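Local coordinates for glutamate racemase (Escherichia coli, PDB 2JFN), which belongs to the Asp/Glu/hydantoin racemase family and has an alpha/beta architecture with two beta-sheets, each flanked by helices, at residues W190-L202 with L214-D226. Sequence-based numbering, arbitrary orientation.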
ATOM      1  N   TRP A 190      -4.096  -1.079 -22.911  1.00 32.33           N
ATOM      2  CA  TRP A 190      -5.059  -0.006 -22.711  1.00 32.66           C
ATOM      3  C   TRP A 190      -4.924   1.102 -23.744  1.00 32.80           C
ATOM      4  O   TRP A 190      -5.920   1.650 -24.200  1.00 33.14           O
ATOM      5  CB  TRP A 190      -4.917   0.566 -21.296  1.00 31.96           C
ATOM      6  CG  TRP A 190      -5.443  -0.358 -20.233  1.00 31.74           C
ATOM      7  CD1 TRP A 190      -5.953  -1.612 -20.415  1.00 31.47           C
ATOM      8  CD2 TRP A 190      -5.529  -0.091 -18.827  1.00 31.19           C
ATOM      9  NE1 TRP A 190      -6.351  -2.142 -19.213  1.00 31.75           N
ATOM     10  CE2 TRP A 190      -6.101  -1.229 -18.220  1.00 31.14           C
ATOM     11  CE3 TRP A 190      -5.175   1.002 -18.023  1.00 31.17           C
ATOM     12  CZ2 TRP A 190      -6.332  -1.309 -16.845  1.00 30.64           C
ATOM     13  CZ3 TRP A 190      -5.407   0.922 -16.648  1.00 30.63           C
ATOM     14  CH2 TRP A 190      -5.979  -0.227 -16.078  1.00 30.76           C
ATOM     15  N   LEU A 191      -3.692   1.427 -24.114  1.00 33.23           N
ATOM     16  CA  LEU A 191      -3.464   2.469 -25.105  1.00 34.12           C
ATOM     17  C   LEU A 191      -3.963   2.052 -26.488  1.00 34.32           C
ATOM     18  O   LEU A 191      -4.110   2.891 -27.370  1.00 34.60           O
ATOM     19  CB  LEU A 191      -1.976   2.821 -25.172  1.00 34.10           C
ATOM     20  CG  LEU A 191      -1.413   3.456 -23.899  1.00 34.63           C
ATOM     21  CD1 LEU A 191       0.103   3.586 -24.006  1.00 34.77           C
ATOM     22  CD2 LEU A 191      -2.064   4.823 -23.690  1.00 34.84           C
ATOM     23  N   ARG A 192      -4.225   0.761 -26.679  1.00 34.66           N
ATOM     24  CA  ARG A 192      -4.721   0.283 -27.971  1.00 35.36           C
ATOM     25  C   ARG A 192      -6.235   0.110 -27.995  1.00 35.93           C
ATOM     26  O   ARG A 192      -6.791  -0.377 -28.981  1.00 36.00           O
ATOM     27  CB  ARG A 192      -4.062  -1.046 -28.346  1.00 35.21           C
ATOM     28  CG  ARG A 192      -2.629  -0.917 -28.832  1.00 34.86           C
ATOM     29  CD  ARG A 192      -2.027  -2.289 -29.085  1.00 34.91           C
ATOM     30  NE  ARG A 192      -0.701  -2.207 -29.691  1.00 35.35           N
ATOM     31  CZ  ARG A 192       0.058  -3.265 -29.971  1.00 34.80           C
ATOM     32  NH1 ARG A 192      -0.378  -4.485 -29.693  1.00 34.29           N
ATOM     33  NH2 ARG A 192       1.245  -3.099 -30.544  1.00 34.13           N
ATOM     34  N   MET A 193      -6.901   0.511 -26.915  1.00 36.28           N
ATOM     35  CA  MET A 193      -8.353   0.390 -26.828  1.00 36.54           C
ATOM     36  C   MET A 193      -9.074   1.554 -27.506  1.00 36.67           C
ATOM     37  O   MET A 193      -8.616   2.700 -27.449  1.00 36.46           O
ATOM     38  CB  MET A 193      -8.795   0.315 -25.362  1.00 36.79           C
ATOM     39  CG  MET A 193      -8.524  -1.021 -24.677  1.00 36.88           C
ATOM     40  SD  MET A 193      -9.029  -1.011 -22.934  1.00 37.53           S
ATOM     41  CE  MET A 193     -10.821  -1.270 -23.059  1.00 36.86           C
ATOM     42  N   LYS A 194     -10.201   1.252 -28.149  1.00 37.01           N
ATOM     43  CA  LYS A 194     -11.005   2.278 -28.809  1.00 37.69           C
ATOM     44  C   LYS A 194     -11.467   3.242 -27.717  1.00 37.73           C
ATOM     45  O   LYS A 194     -11.339   4.462 -27.835  1.00 37.39           O
ATOM     46  CB  LYS A 194     -12.231   1.655 -29.494  1.00 38.05           C
ATOM     47  CG  LYS A 194     -13.103   2.675 -30.226  1.00 38.80           C
ATOM     48  CD  LYS A 194     -14.609   2.482 -29.979  1.00 39.92           C
ATOM     49  CE  LYS A 194     -15.259   1.432 -30.882  1.00 40.54           C
ATOM     50  NZ  LYS A 194     -14.923   0.011 -30.566  1.00 41.22           N
ATOM     51  N   GLU A 195     -12.006   2.672 -26.648  1.00 38.33           N
ATOM     52  CA  GLU A 195     -12.472   3.464 -25.519  1.00 38.43           C
ATOM     53  C   GLU A 195     -11.838   2.937 -24.237  1.00 37.55           C
ATOM     54  O   GLU A 195     -12.367   2.031 -23.595  1.00 37.40           O
ATOM     55  CB  GLU A 195     -13.995   3.402 -25.406  1.00 39.41           C
ATOM     56  CG  GLU A 195     -14.520   4.131 -24.180  1.00 41.23           C
ATOM     57  CD  GLU A 195     -16.001   4.420 -24.252  1.00 42.54           C
ATOM     58  OE1 GLU A 195     -16.780   3.494 -24.574  1.00 43.29           O
ATOM     59  OE2 GLU A 195     -16.386   5.578 -23.976  1.00 43.45           O
ATOM     60  N   PRO A 196     -10.682   3.494 -23.855  1.00 36.88           N
ATOM     61  CA  PRO A 196     -10.004   3.044 -22.636  1.00 36.26           C
ATOM     62  C   PRO A 196     -10.780   3.458 -21.391  1.00 35.39           C
ATOM     63  O   PRO A 196     -11.696   4.279 -21.463  1.00 35.42           O
ATOM     64  CB  PRO A 196      -8.642   3.729 -22.734  1.00 36.49           C
ATOM     65  CG  PRO A 196      -8.981   5.029 -23.390  1.00 37.04           C
ATOM     66  CD  PRO A 196      -9.950   4.608 -24.487  1.00 37.02           C
ATOM     67  N   PRO A 197     -10.428   2.887 -20.228  1.00 34.89           N
ATOM     68  CA  PRO A 197     -11.126   3.233 -18.984  1.00 34.16           C
ATOM     69  C   PRO A 197     -10.998   4.724 -18.722  1.00 33.22           C
ATOM     70  O   PRO A 197      -9.940   5.301 -18.956  1.00 33.54           O
ATOM     71  CB  PRO A 197     -10.375   2.422 -17.922  1.00 34.06           C
ATOM     72  CG  PRO A 197      -9.766   1.302 -18.687  1.00 34.48           C
ATOM     73  CD  PRO A 197      -9.322   1.951 -19.966  1.00 34.65           C
ATOM     74  N   ASP A 198     -12.059   5.364 -18.246  1.00 32.64           N
ATOM     75  CA  ASP A 198     -11.951   6.782 -17.945  1.00 32.00           C
ATOM     76  C   ASP A 198     -11.610   6.921 -16.457  1.00 30.70           C
ATOM     77  O   ASP A 198     -11.306   8.009 -15.965  1.00 30.48           O
ATOM     78  CB  ASP A 198     -13.253   7.522 -18.311  1.00 32.92           C
ATOM     79  CG  ASP A 198     -14.407   7.235 -17.358  1.00 34.20           C
ATOM     80  OD1 ASP A 198     -14.379   6.211 -16.638  1.00 34.32           O
ATOM     81  OD2 ASP A 198     -15.365   8.051 -17.351  1.00 34.48           O
ATOM     82  N   THR A 199     -11.625   5.791 -15.759  1.00 29.73           N
ATOM     83  CA  THR A 199     -11.313   5.748 -14.328  1.00 28.32           C
ATOM     84  C   THR A 199     -10.388   4.556 -14.062  1.00 27.54           C
ATOM     85  O   THR A 199     -10.713   3.429 -14.416  1.00 27.62           O
ATOM     86  CB  THR A 199     -12.605   5.593 -13.506  1.00 28.44           C
ATOM     87  OG1 THR A 199     -13.544   6.602 -13.904  1.00 28.45           O
ATOM     88  CG2 THR A 199     -12.317   5.750 -12.015  1.00 27.68           C
ATOM     89  N   VAL A 200      -9.231   4.803 -13.450  1.00 26.67           N
ATOM     90  CA  VAL A 200      -8.284   3.726 -13.173  1.00 25.45           C
ATOM     91  C   VAL A 200      -8.019   3.592 -11.680  1.00 24.96           C
ATOM     92  O   VAL A 200      -7.577   4.541 -11.034  1.00 25.00           O
ATOM     93  CB  VAL A 200      -6.927   3.959 -13.890  1.00 25.29           C
ATOM     94  CG1 VAL A 200      -5.934   2.861 -13.505  1.00 24.41           C
ATOM     95  CG2 VAL A 200      -7.124   3.966 -15.410  1.00 25.16           C
ATOM     96  N   VAL A 201      -8.289   2.407 -11.146  1.00 24.00           N
ATOM     97  CA  VAL A 201      -8.078   2.120  -9.731  1.00 24.07           C
ATOM     98  C   VAL A 201      -6.651   1.638  -9.509  1.00 23.96           C
ATOM     99  O   VAL A 201      -6.194   0.711 -10.168  1.00 24.03           O
ATOM    100  CB  VAL A 201      -9.028   1.001  -9.239  1.00 23.91           C
ATOM    101  CG1 VAL A 201      -8.708   0.636  -7.785  1.00 23.25           C
ATOM    102  CG2 VAL A 201     -10.474   1.455  -9.365  1.00 23.70           C
ATOM    103  N   LEU A 202      -5.937   2.281  -8.598  1.00 24.28           N
ATOM    104  CA  LEU A 202      -4.583   1.844  -8.292  1.00 24.52           C
ATOM    105  C   LEU A 202      -4.765   0.859  -7.146  1.00 24.97           C
ATOM    106  O   LEU A 202      -4.933   1.259  -5.987  1.00 25.27           O
ATOM    107  CB  LEU A 202      -3.723   3.039  -7.877  1.00 24.85           C
ATOM    108  CG  LEU A 202      -3.673   4.119  -8.964  1.00 24.66           C
ATOM    109  CD1 LEU A 202      -2.730   5.246  -8.562  1.00 25.52           C
ATOM    110  CD2 LEU A 202      -3.225   3.488 -10.275  1.00 24.68           C
ATOM    111  N   LEU A 214       2.236   7.937 -14.538  1.00 28.84           N
ATOM    112  CA  LEU A 214       1.034   7.312 -15.093  1.00 28.43           C
ATOM    113  C   LEU A 214       0.188   8.310 -15.870  1.00 28.83           C
ATOM    114  O   LEU A 214      -0.335   7.995 -16.936  1.00 27.87           O
ATOM    115  CB  LEU A 214       0.185   6.684 -13.985  1.00 28.13           C
ATOM    116  CG  LEU A 214       0.747   5.397 -13.370  1.00 27.63           C
ATOM    117  CD1 LEU A 214      -0.070   5.003 -12.147  1.00 27.49           C
ATOM    118  CD2 LEU A 214       0.734   4.286 -14.423  1.00 27.85           C
ATOM    119  N   LEU A 215       0.063   9.517 -15.335  1.00 29.30           N
ATOM    120  CA  LEU A 215      -0.731  10.540 -15.992  1.00 30.96           C
ATOM    121  C   LEU A 215      -0.103  11.035 -17.292  1.00 31.93           C
ATOM    122  O   LEU A 215      -0.792  11.588 -18.144  1.00 32.43           O
ATOM    123  CB  LEU A 215      -0.978  11.699 -15.026  1.00 30.54           C
ATOM    124  CG  LEU A 215      -1.913  11.297 -13.880  1.00 30.81           C
ATOM    125  CD1 LEU A 215      -2.059  12.435 -12.894  1.00 30.80           C
ATOM    126  CD2 LEU A 215      -3.272  10.912 -14.451  1.00 30.46           C
ATOM    127  N   GLN A 216       1.200  10.832 -17.456  1.00 33.13           N
ATOM    128  CA  GLN A 216       1.864  11.261 -18.682  1.00 34.56           C
ATOM    129  C   GLN A 216       1.652  10.229 -19.785  1.00 34.80           C
ATOM    130  O   GLN A 216       1.640  10.562 -20.969  1.00 35.06           O
ATOM    131  CB  GLN A 216       3.369  11.441 -18.456  1.00 35.66           C
ATOM    132  CG  GLN A 216       3.748  12.494 -17.430  1.00 37.89           C
ATOM    133  CD  GLN A 216       5.249  12.710 -17.356  1.00 39.33           C
ATOM    134  OE1 GLN A 216       5.848  13.287 -18.266  1.00 41.09           O
ATOM    135  NE2 GLN A 216       5.868  12.236 -16.279  1.00 39.66           N
ATOM    136  N   VAL A 217       1.479   8.975 -19.386  1.00 34.71           N
ATOM    137  CA  VAL A 217       1.301   7.878 -20.327  1.00 35.07           C
ATOM    138  C   VAL A 217      -0.152   7.544 -20.643  1.00 35.24           C
ATOM    139  O   VAL A 217      -0.486   7.239 -21.786  1.00 34.92           O
ATOM    140  CB  VAL A 217       2.005   6.599 -19.795  1.00 35.06           C
ATOM    141  CG1 VAL A 217       1.770   5.426 -20.735  1.00 35.49           C
ATOM    142  CG2 VAL A 217       3.485   6.862 -19.641  1.00 35.11           C
ATOM    143  N   LEU A 218      -1.012   7.589 -19.631  1.00 35.48           N
ATOM    144  CA  LEU A 218      -2.422   7.265 -19.822  1.00 35.98           C
ATOM    145  C   LEU A 218      -3.159   8.300 -20.667  1.00 36.85           C
ATOM    146  O   LEU A 218      -2.820   9.486 -20.656  1.00 36.56           O
ATOM    147  CB  LEU A 218      -3.127   7.131 -18.466  1.00 35.20           C
ATOM    148  CG  LEU A 218      -2.718   5.969 -17.551  1.00 34.74           C
ATOM    149  CD1 LEU A 218      -3.260   6.221 -16.153  1.00 33.85           C
ATOM    150  CD2 LEU A 218      -3.242   4.648 -18.104  1.00 34.29           C
ATOM    151  N   PRO A 219      -4.181   7.858 -21.418  1.00 37.78           N
ATOM    152  CA  PRO A 219      -4.955   8.772 -22.260  1.00 38.69           C
ATOM    153  C   PRO A 219      -5.544   9.933 -21.468  1.00 39.23           C
ATOM    154  O   PRO A 219      -5.990   9.766 -20.329  1.00 39.41           O
ATOM    155  CB  PRO A 219      -6.032   7.871 -22.868  1.00 38.57           C
ATOM    156  CG  PRO A 219      -6.125   6.725 -21.913  1.00 38.75           C
ATOM    157  CD  PRO A 219      -4.686   6.482 -21.541  1.00 38.25           C
ATOM    158  N   GLU A 220      -5.537  11.107 -22.085  1.00 39.72           N
ATOM    159  CA  GLU A 220      -6.051  12.324 -21.465  1.00 40.27           C
ATOM    160  C   GLU A 220      -7.400  12.059 -20.807  1.00 39.71           C
ATOM    161  O   GLU A 220      -8.194  11.257 -21.304  1.00 40.05           O
ATOM    162  CB  GLU A 220      -6.226  13.416 -22.525  1.00 41.80           C
ATOM    163  CG  GLU A 220      -5.197  13.379 -23.648  1.00 43.87           C
ATOM    164  CD  GLU A 220      -5.659  14.152 -24.877  1.00 45.18           C
ATOM    165  OE1 GLU A 220      -5.823  15.388 -24.776  1.00 45.89           O
ATOM    166  OE2 GLU A 220      -5.864  13.521 -25.943  1.00 45.96           O
ATOM    167  N   GLY A 221      -7.650  12.728 -19.686  1.00 38.99           N
ATOM    168  CA  GLY A 221      -8.921  12.570 -19.002  1.00 38.23           C
ATOM    169  C   GLY A 221      -9.087  11.369 -18.088  1.00 37.79           C
ATOM    170  O   GLY A 221     -10.142  11.216 -17.470  1.00 37.76           O
ATOM    171  N   THR A 222      -8.073  10.515 -17.995  1.00 36.92           N
ATOM    172  CA  THR A 222      -8.165   9.347 -17.121  1.00 36.06           C
ATOM    173  C   THR A 222      -8.047   9.794 -15.667  1.00 35.26           C
ATOM    174  O   THR A 222      -7.120  10.521 -15.301  1.00 35.42           O
ATOM    175  CB  THR A 222      -7.045   8.318 -17.403  1.00 36.28           C
ATOM    176  OG1 THR A 222      -7.043   7.957 -18.795  1.00 35.84           O
ATOM    177  CG2 THR A 222      -7.275   7.068 -16.568  1.00 35.92           C
ATOM    178  N   ARG A 223      -8.991   9.363 -14.838  1.00 33.89           N
ATOM    179  CA  ARG A 223      -8.978   9.724 -13.430  1.00 32.73           C
ATOM    180  C   ARG A 223      -8.428   8.581 -12.586  1.00 31.22           C
ATOM    181  O   ARG A 223      -8.916   7.455 -12.666  1.00 31.14           O
ATOM    182  CB  ARG A 223     -10.394  10.068 -12.969  1.00 33.48           C
ATOM    183  CG  ARG A 223     -10.499  10.470 -11.513  1.00 34.74           C
ATOM    184  CD  ARG A 223     -11.901  10.966 -11.232  1.00 35.80           C
ATOM    185  NE  ARG A 223     -12.086  11.422  -9.858  1.00 36.83           N
ATOM    186  CZ  ARG A 223     -13.183  12.040  -9.438  1.00 36.90           C
ATOM    187  NH1 ARG A 223     -14.170  12.273 -10.292  1.00 37.42           N
ATOM    188  NH2 ARG A 223     -13.301  12.413  -8.174  1.00 37.62           N
ATOM    189  N   LEU A 224      -7.413   8.875 -11.778  1.00 29.77           N
ATOM    190  CA  LEU A 224      -6.807   7.863 -10.921  1.00 28.63           C
ATOM    191  C   LEU A 224      -7.513   7.840  -9.571  1.00 28.22           C
ATOM    192  O   LEU A 224      -7.795   8.886  -8.982  1.00 27.72           O
ATOM    193  CB  LEU A 224      -5.318   8.155 -10.704  1.00 28.14           C
ATOM    194  CG  LEU A 224      -4.447   8.246 -11.960  1.00 28.31           C
ATOM    195  CD1 LEU A 224      -3.008   8.533 -11.560  1.00 27.77           C
ATOM    196  CD2 LEU A 224      -4.541   6.950 -12.746  1.00 28.16           C
ATOM    197  N   VAL A 225      -7.793   6.639  -9.089  1.00 27.59           N
ATOM    198  CA  VAL A 225      -8.460   6.470  -7.810  1.00 27.22           C
ATOM    199  C   VAL A 225      -7.691   5.479  -6.931  1.00 27.00           C
ATOM    200  O   VAL A 225      -7.318   4.401  -7.384  1.00 26.02           O
ATOM    201  CB  VAL A 225      -9.896   5.922  -8.000  1.00 27.19           C
ATOM    202  CG1 VAL A 225     -10.566   5.740  -6.645  1.00 27.27           C
ATOM    203  CG2 VAL A 225     -10.711   6.865  -8.879  1.00 27.27           C
ATOM    204  N   ASP A 226      -7.441   5.850  -5.682  1.00 27.26           N
ATOM    205  CA  ASP A 226      -6.775   4.933  -4.773  1.00 28.37           C
ATOM    206  C   ASP A 226      -7.439   4.995  -3.405  1.00 28.68           C
ATOM    207  O   ASP A 226      -8.421   5.720  -3.213  1.00 28.29           O
ATOM    208  CB  ASP A 226      -5.256   5.195  -4.687  1.00 29.27           C
ATOM    209  CG  ASP A 226      -4.909   6.564  -4.145  1.00 30.58           C
ATOM    210  OD1 ASP A 226      -5.365   6.916  -3.039  1.00 31.43           O
ATOM    211  OD2 ASP A 226      -4.157   7.292  -4.828  1.00 32.27           O
TER
HETATM  212  O   HOH W   1      -9.489   8.272 -20.537  1.00 57.46           O
HETATM  213  O   HOH W   2     -12.560  10.676 -16.327  1.00 48.23           O
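Val200 lays its CG2 methyl against CG2 of Thr222, the two side chains meeting at a slant and pressed closer than two methyls normally sit, at 3.3 Å. Thr222 turns this methyl anti to its own backbone N (chi1 -54° to OG1), leaving OG1 beside that N, anti to the carbonyl carbon, where it donates to Pro219 O at 2.6 Å. Thr222 N reaches the same oxygen and closes the type II turn from Pro219 to Thr222, so two bonds grip that carbonyl. On the same face of the strands, CD2 of Leu224 rests against CB of Val200, and CD2 of Leu202 meets CD1 of Leu214 tip to tip at 4.0 Å, tying the strand to helix 211-217. Strand 199-202, that helix and strand 223-225 form a beta-alpha-beta unit whose second strand lies at one margin of a four-stranded parallel sheet; the two short strand segments run parallel, their directions 28° apart. Backbone bonds zip them together: Asp198 O accepts from Arg223 N, Arg223 O from Val200 N, Val200 O from Val225 N, and Val225 O from Leu202 N. On the other sheet face, CG2 of Thr199 touches CG2 of Val225 at 3.7 Å; Thr199 also lies on Ala121 and Val225 on Leu124, both of helix 118-124, and Thr199 touches Thr125 in the loop that follows. OG1 of Thr199 donates to Asp198 OD1 from above the carboxylate plane, and that carboxylate is further held by Thr125, Ala126 and Asn127. Where the chain enters the strands, the rings of Pro196 and Pro219 pass alongside one another, pointing opposite ways, CG to CG 3.6 Å. CD2 of Leu191 packs on CD of Pro219 at 3.8 Å, and CD2 of Leu218 approaches the Trp190 ring at its edge, nearest CE3.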